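Local coordinates for probable enoyl-CoA hydratase/isomerase (Pseudomonas aeruginosa PAO1, PDB 5WYD), which probably acts as a crotonase-family enoyl-CoA hydratase or isomerase with a role in making the fatty-acid messenger called diffusible signal factor, at residues A[112-117]-A[129-134]; A[134-139]-A[189-194]. The protein carries 1 engineered substitution. All coordinates share one frame; numbering follows the deposited sequence.

Contact 1 closes first along the chain, joining strand 111-116 to the turn that follows helix 123-130 and to the start of strand 133-137; contact 2 follows, adding strand 193-195 to the other edge of strand 133-137. Their centres lie about 9 Å apart and they share Arg134. Together they build the last three parallel strands of the six-stranded sheet, in the order 111-116, 133-137, 193-195, as expected of a crotonase fold. In crotonases the helix that corresponds to 123-130 usually carries an oxyanion-hole peptide at its N-terminal end; contact 1 lies beyond the opposite, C-terminal end, where the chain turns back into the sheet. Both contacts also touch the second subunit.

Contact 1: residues A[112-117]-A[129-134]; sequences SIAAIN and LACDIR
The carboxylate of Asp132 receives the backbone N-H of Ser112 from above its plane: Ser112 N lies 3.0 Å from Asp132 OD2, 46° out of that plane. The other flat group, the guanidinium of Arg134, has the carbonyl of Cys131 at its edge and in plane, through a weak bond from NH1, while its NE is bonded to the backbone carbonyl O of Leu190. Ser112 answers Asp132 in kind. Its hydroxyl sits between the backbone N and the carbonyl carbon (chi1 58°), which turns Ser112 OG to accept the backbone N-H of Asp132, with 2.9 Å between Ser112 OG and Asp132 N. Serine suits this place because its short side chain brings a hydroxyl to that buried N-H, in the turn between helix 123-130 and strand 133-137.

Beyond this exchange the chains settle into parallel pairing. Ile133 N gives to Ser112 O at 3.1 Å, and Ala114 N to Ile133 O at 2.6 Å. Ile113 and Ile133 share one face of the sheet, where Ile113 also packs on helix 200-211. On the other face the methyl of Ala114 is small enough to admit both Cys131, whose CB is 3.5 Å from Ala114 CB, and the aliphatic start of Arg134, whose CG is 3.8 Å from the same Ala114 CB.

Asp132 therefore works in two directions. OD2 secures the start of strand 111-116, while OD1 forms a salt bridge with Lys171 of the second subunit. Buried as it is, the carboxylate is probably kept ionised by that lysine, and it couples the turn after helix 123-130 to the subunit interface.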
loop_
_atom_site.group_PDB
_atom_site.type_symbol
_atom_site.label_atom_id
_atom_site.label_comp_id
_atom_site.label_asym_id
_atom_site.label_seq_id
_atom_site.Cartn_x
_atom_site.Cartn_y
_atom_site.Cartn_z
ATOM N N SER A 112 -22.616 -1.207 -15.275
ATOM C CA SER A 112 -22.330 -1.221 -16.694
ATOM C C SER A 112 -22.244 -2.682 -17.110
ATOM O O SER A 112 -21.592 -3.491 -16.443
ATOM C CB SER A 112 -21.040 -0.448 -17.010
ATOM O OG SER A 112 -19.902 -0.949 -16.315
ATOM N N ILE A 113 -22.954 -3.031 -18.164
ATOM C CA ILE A 113 -22.987 -4.393 -18.663
ATOM C C ILE A 113 -22.429 -4.332 -20.072
ATOM O O ILE A 113 -22.888 -3.524 -20.890
ATOM C CB ILE A 113 -24.416 -4.972 -18.666
ATOM C CG1 ILE A 113 -25.098 -4.803 -17.322
ATOM C CG2 ILE A 113 -24.404 -6.449 -18.976
ATOM C CD1 ILE A 113 -26.484 -5.243 -17.418
ATOM N N ALA A 114 -21.472 -5.199 -20.366
ATOM C CA ALA A 114 -20.851 -5.249 -21.675
ATOM C C ALA A 114 -21.454 -6.408 -22.442
ATOM O O ALA A 114 -21.299 -7.560 -22.039
ATOM C CB ALA A 114 -19.352 -5.448 -21.530
ATOM N N ALA A 115 -22.125 -6.105 -23.547
ATOM C CA ALA A 115 -22.750 -7.119 -24.383
ATOM C C ALA A 115 -21.886 -7.330 -25.617
ATOM O O ALA A 115 -21.915 -6.518 -26.544
ATOM C CB ALA A 115 -24.159 -6.677 -24.766
ATOM N N ILE A 116 -21.239 -8.480 -25.685
ATOM C CA ILE A 116 -20.279 -8.792 -26.732
ATOM C C ILE A 116 -21.009 -9.519 -27.854
ATOM O O ILE A 116 -21.249 -10.725 -27.793
ATOM C CB ILE A 116 -19.122 -9.623 -26.185
ATOM C CG1 ILE A 116 -18.490 -8.899 -24.992
ATOM C CG2 ILE A 116 -18.120 -9.899 -27.303
ATOM C CD1 ILE A 116 -17.361 -9.635 -24.342
ATOM N N ASN A 117 -21.344 -8.793 -28.903
ATOM C CA ASN A 117 -21.996 -9.409 -30.038
ATOM C C ASN A 117 -21.024 -9.732 -31.158
ATOM O O ASN A 117 -21.405 -10.431 -32.091
ATOM C CB ASN A 117 -23.155 -8.527 -30.532
ATOM C CG ASN A 117 -22.721 -7.130 -30.918
ATOM O OD1 ASN A 117 -21.621 -6.694 -30.593
ATOM N ND2 ASN A 117 -23.581 -6.431 -31.657
ATOM N N LEU A 129 -13.640 -4.917 -20.355
ATOM C CA LEU A 129 -13.156 -5.091 -18.997
ATOM C C LEU A 129 -13.569 -3.922 -18.110
ATOM O O LEU A 129 -13.909 -4.117 -16.938
ATOM C CB LEU A 129 -11.638 -5.229 -19.038
ATOM C CG LEU A 129 -10.996 -6.464 -19.702
ATOM C CD1 LEU A 129 -9.469 -6.373 -19.729
ATOM C CD2 LEU A 129 -11.431 -7.696 -18.962
ATOM N N ALA A 130 -13.570 -2.706 -18.670
ATOM C CA ALA A 130 -13.951 -1.497 -17.942
ATOM C C ALA A 130 -15.380 -1.580 -17.425
ATOM O O ALA A 130 -15.751 -0.811 -16.530
ATOM C CB ALA A 130 -13.775 -0.277 -18.839
ATOM N N CYS A 131 -16.221 -2.345 -18.130
ATOM C CA CYS A 131 -17.594 -2.652 -17.754
ATOM C C CYS A 131 -17.635 -3.617 -16.573
ATOM O O CYS A 131 -16.764 -4.483 -16.418
ATOM C CB CYS A 131 -18.313 -3.290 -18.921
ATOM S SG CYS A 131 -18.100 -2.334 -20.380
ATOM N N ASP A 132 -18.663 -3.466 -15.733
ATOM C CA ASP A 132 -18.773 -4.350 -14.575
ATOM C C ASP A 132 -19.034 -5.801 -14.967
ATOM O O ASP A 132 -18.412 -6.716 -14.419
ATOM C CB ASP A 132 -19.886 -3.891 -13.643
ATOM C CG ASP A 132 -19.692 -2.499 -13.173
ATOM O OD1 ASP A 132 -18.534 -2.089 -12.925
ATOM O OD2 ASP A 132 -20.711 -1.823 -13.002
ATOM N N ILE A 133 -19.955 -6.047 -15.889
ATOM C CA ILE A 133 -20.367 -7.411 -16.193
ATOM C C ILE A 133 -20.263 -7.618 -17.690
ATOM O O ILE A 133 -20.545 -6.720 -18.489
ATOM C CB ILE A 133 -21.811 -7.664 -15.717
ATOM C CG1 ILE A 133 -21.974 -7.162 -14.298
ATOM C CG2 ILE A 133 -22.137 -9.157 -15.746
ATOM C CD1 ILE A 133 -23.381 -7.218 -13.779
ATOM N N ARG A 134 -19.896 -8.818 -18.079
ATOM C CA ARG A 134 -19.749 -9.127 -19.487
ATOM C C ARG A 134 -20.635 -10.293 -19.895
ATOM O O ARG A 134 -20.605 -11.356 -19.268
ATOM C CB ARG A 134 -18.288 -9.405 -19.808
ATOM C CG ARG A 134 -17.446 -8.167 -19.708
ATOM C CD ARG A 134 -16.042 -8.506 -19.303
ATOM N NE ARG A 134 -16.022 -9.059 -17.969
ATOM C CZ ARG A 134 -16.091 -8.315 -16.881
ATOM N NH1 ARG A 134 -16.182 -7.001 -16.986
ATOM N NH2 ARG A 134 -16.067 -8.880 -15.688
#

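Contact 2: residues A[134-139]-A[189-194]; sequences RIAERQ and GLVEQV
Arg134 meets Glu192 along both its backbone and its side chain. Glu192 OE1 accepts Arg134 N at 2.7 Å, nearly in line with its C-O bond, and also lies over one face of the guanidinium. Glu192 OE2 takes the salt bridge, 3.1 Å from Arg134 NH2, with the carboxylate and guanidinium planes 88° apart. A bend in the glutamate chain (chi2 65°) brings its carboxylate back to the start of strand 133-137. At the guanidinium edge, Leu190 O receives Arg134 NE at 2.9 Å, close to the axis of the carbonyl. Arginine suits this buried place because its guanidinium offers several N-H groups, here NE to a backbone carbonyl and NH2 to a carboxylate, and the glutamate probably balances its charge.

Ala136 and Val194 carry the contact onward as parallel strand partners. Ala136 N gives a nearly straight bond to Gln193 O at 3.1 Å, whereas the bonds from Glu192 N and Gln193 N to Arg134 O are weak. The methyl Ala136 CB leaves room for Val191 CG1 at 4.3 Å. Beta-branched valine suits the extended strand at Val194, whose CG1, anti to the backbone N (chi1 171°), comes to 3.7 Å from Arg138 CG, the two side chains crossing at about a right angle. The charged end of Arg138 goes on to a salt bridge with Asp196.

Strand 193-195 is the outermost strand of the sheet within this chain, beside strand 133-137. Helix 182-188 packs against Leu190, Val191 and Val194, meeting the last through Glu183 and Leu186; helix 200-211 lies against Ile135, and helix 157-176 touches Arg134 and Leu190.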
loop_
_atom_site.group_PDB
_atom_site.type_symbol
_atom_site.label_atom_id
_atom_site.label_comp_id
_atom_site.label_asym_id
_atom_site.label_seq_id
_atom_site.Cartn_x
_atom_site.Cartn_y
_atom_site.Cartn_z
ATOM N N ARG A 134 -19.896 -8.818 -18.079
ATOM C CA ARG A 134 -19.749 -9.127 -19.487
ATOM C C ARG A 134 -20.635 -10.293 -19.895
ATOM O O ARG A 134 -20.605 -11.356 -19.268
ATOM C CB ARG A 134 -18.288 -9.405 -19.808
ATOM C CG ARG A 134 -17.446 -8.167 -19.708
ATOM C CD ARG A 134 -16.042 -8.506 -19.303
ATOM N NE ARG A 134 -16.022 -9.059 -17.969
ATOM C CZ ARG A 134 -16.091 -8.315 -16.881
ATOM N NH1 ARG A 134 -16.182 -7.001 -16.986
ATOM N NH2 ARG A 134 -16.067 -8.880 -15.688
ATOM N N ILE A 135 -21.407 -10.084 -20.958
ATOM C CA ILE A 135 -22.272 -11.096 -21.550
ATOM C C ILE A 135 -21.823 -11.289 -22.992
ATOM O O ILE A 135 -21.843 -10.331 -23.775
ATOM C CB ILE A 135 -23.748 -10.660 -21.508
ATOM C CG1 ILE A 135 -24.180 -10.314 -20.091
ATOM C CG2 ILE A 135 -24.660 -11.731 -22.093
ATOM C CD1 ILE A 135 -25.623 -9.916 -20.033
ATOM N N ALA A 136 -21.501 -12.527 -23.373
ATOM C CA ALA A 136 -21.002 -12.748 -24.723
ATOM C C ALA A 136 -21.743 -13.862 -25.456
ATOM O O ALA A 136 -22.198 -14.847 -24.860
ATOM C CB ALA A 136 -19.502 -13.073 -24.716
ATOM N N GLU A 137 -21.875 -13.642 -26.770
ATOM C CA GLU A 137 -22.375 -14.577 -27.758
ATOM C C GLU A 137 -21.319 -15.651 -27.987
ATOM O O GLU A 137 -20.120 -15.382 -27.916
ATOM C CB GLU A 137 -22.675 -13.838 -29.053
ATOM C CG GLU A 137 -23.774 -12.795 -28.944
ATOM C CD GLU A 137 -24.004 -12.068 -30.253
ATOM O OE1 GLU A 137 -24.915 -11.216 -30.317
ATOM O OE2 GLU A 137 -23.262 -12.339 -31.216
ATOM N N ARG A 138 -21.760 -16.875 -28.267
ATOM C CA ARG A 138 -20.808 -17.975 -28.284
ATOM C C ARG A 138 -19.674 -17.726 -29.259
ATOM O O ARG A 138 -18.534 -18.140 -29.014
ATOM C CB ARG A 138 -21.538 -19.254 -28.618
ATOM C CG ARG A 138 -22.820 -19.362 -27.883
ATOM C CD ARG A 138 -23.243 -20.779 -27.874
ATOM N NE ARG A 138 -22.979 -21.372 -29.176
ATOM C CZ ARG A 138 -23.792 -21.246 -30.218
ATOM N NH1 ARG A 138 -24.912 -20.545 -30.101
ATOM N NH2 ARG A 138 -23.487 -21.821 -31.371
ATOM N N GLN A 139 -19.965 -17.048 -30.362
ATOM C CA GLN A 139 -19.006 -16.936 -31.456
ATOM C C GLN A 139 -17.877 -15.958 -31.192
ATOM O O GLN A 139 -16.796 -16.097 -31.776
ATOM C CB GLN A 139 -19.731 -16.543 -32.727
ATOM C CG GLN A 139 -20.252 -15.110 -32.798
ATOM C CD GLN A 139 -21.498 -14.932 -31.998
ATOM O OE1 GLN A 139 -21.927 -15.833 -31.281
ATOM N NE2 GLN A 139 -22.137 -13.794 -32.163
ATOM N N GLY A 189 -13.362 -17.226 -16.277
ATOM C CA GLY A 189 -13.942 -16.118 -15.537
ATOM C C GLY A 189 -13.868 -14.769 -16.231
ATOM O O GLY A 189 -14.219 -13.738 -15.619
ATOM N N LEU A 190 -13.387 -14.733 -17.470
ATOM C CA LEU A 190 -13.385 -13.488 -18.228
ATOM C C LEU A 190 -14.797 -12.987 -18.490
ATOM O O LEU A 190 -15.048 -11.785 -18.439
ATOM C CB LEU A 190 -12.643 -13.680 -19.538
ATOM C CG LEU A 190 -12.746 -12.519 -20.504
ATOM C CD1 LEU A 190 -12.310 -11.215 -19.866
ATOM C CD2 LEU A 190 -11.859 -12.849 -21.696
ATOM N N VAL A 191 -15.724 -13.888 -18.796
ATOM C CA VAL A 191 -17.111 -13.529 -19.047
ATOM C C VAL A 191 -17.980 -14.234 -18.011
ATOM O O VAL A 191 -17.719 -15.389 -17.650
ATOM C CB VAL A 191 -17.542 -13.868 -20.484
ATOM C CG1 VAL A 191 -16.762 -13.011 -21.462
ATOM C CG2 VAL A 191 -17.358 -15.339 -20.796
ATOM N N GLU A 192 -18.906 -13.474 -17.423
ATOM C CA GLU A 192 -19.852 -14.033 -16.463
ATOM C C GLU A 192 -20.879 -14.954 -17.116
ATOM O O GLU A 192 -21.372 -15.877 -16.466
ATOM C CB GLU A 192 -20.543 -12.931 -15.668
ATOM C CG GLU A 192 -19.588 -12.224 -14.739
ATOM C CD GLU A 192 -18.529 -11.471 -15.479
ATOM O OE1 GLU A 192 -18.938 -10.706 -16.382
ATOM O OE2 GLU A 192 -17.318 -11.700 -15.220
ATOM N N GLN A 193 -21.334 -14.637 -18.325
ATOM C CA GLN A 193 -22.338 -15.465 -18.999
ATOM C C GLN A 193 -22.070 -15.591 -20.499
ATOM O O GLN A 193 -21.495 -14.698 -21.122
ATOM C CB GLN A 193 -23.758 -14.909 -18.769
ATOM C CG GLN A 193 -24.822 -15.555 -19.634
ATOM C CD GLN A 193 -26.172 -14.942 -19.442
ATOM O OE1 GLN A 193 -26.346 -14.067 -18.592
ATOM N NE2 GLN A 193 -27.144 -15.361 -20.261
ATOM N N VAL A 194 -22.543 -16.706 -21.081
ATOM C CA VAL A 194 -22.461 -16.985 -22.515
ATOM C C VAL A 194 -23.888 -17.037 -23.031
ATOM O O VAL A 194 -24.790 -17.534 -22.348
ATOM C CB VAL A 194 -21.734 -18.303 -22.868
ATOM C CG1 VAL A 194 -21.891 -18.622 -24.363
ATOM C CG2 VAL A 194 -20.294 -18.228 -22.490
#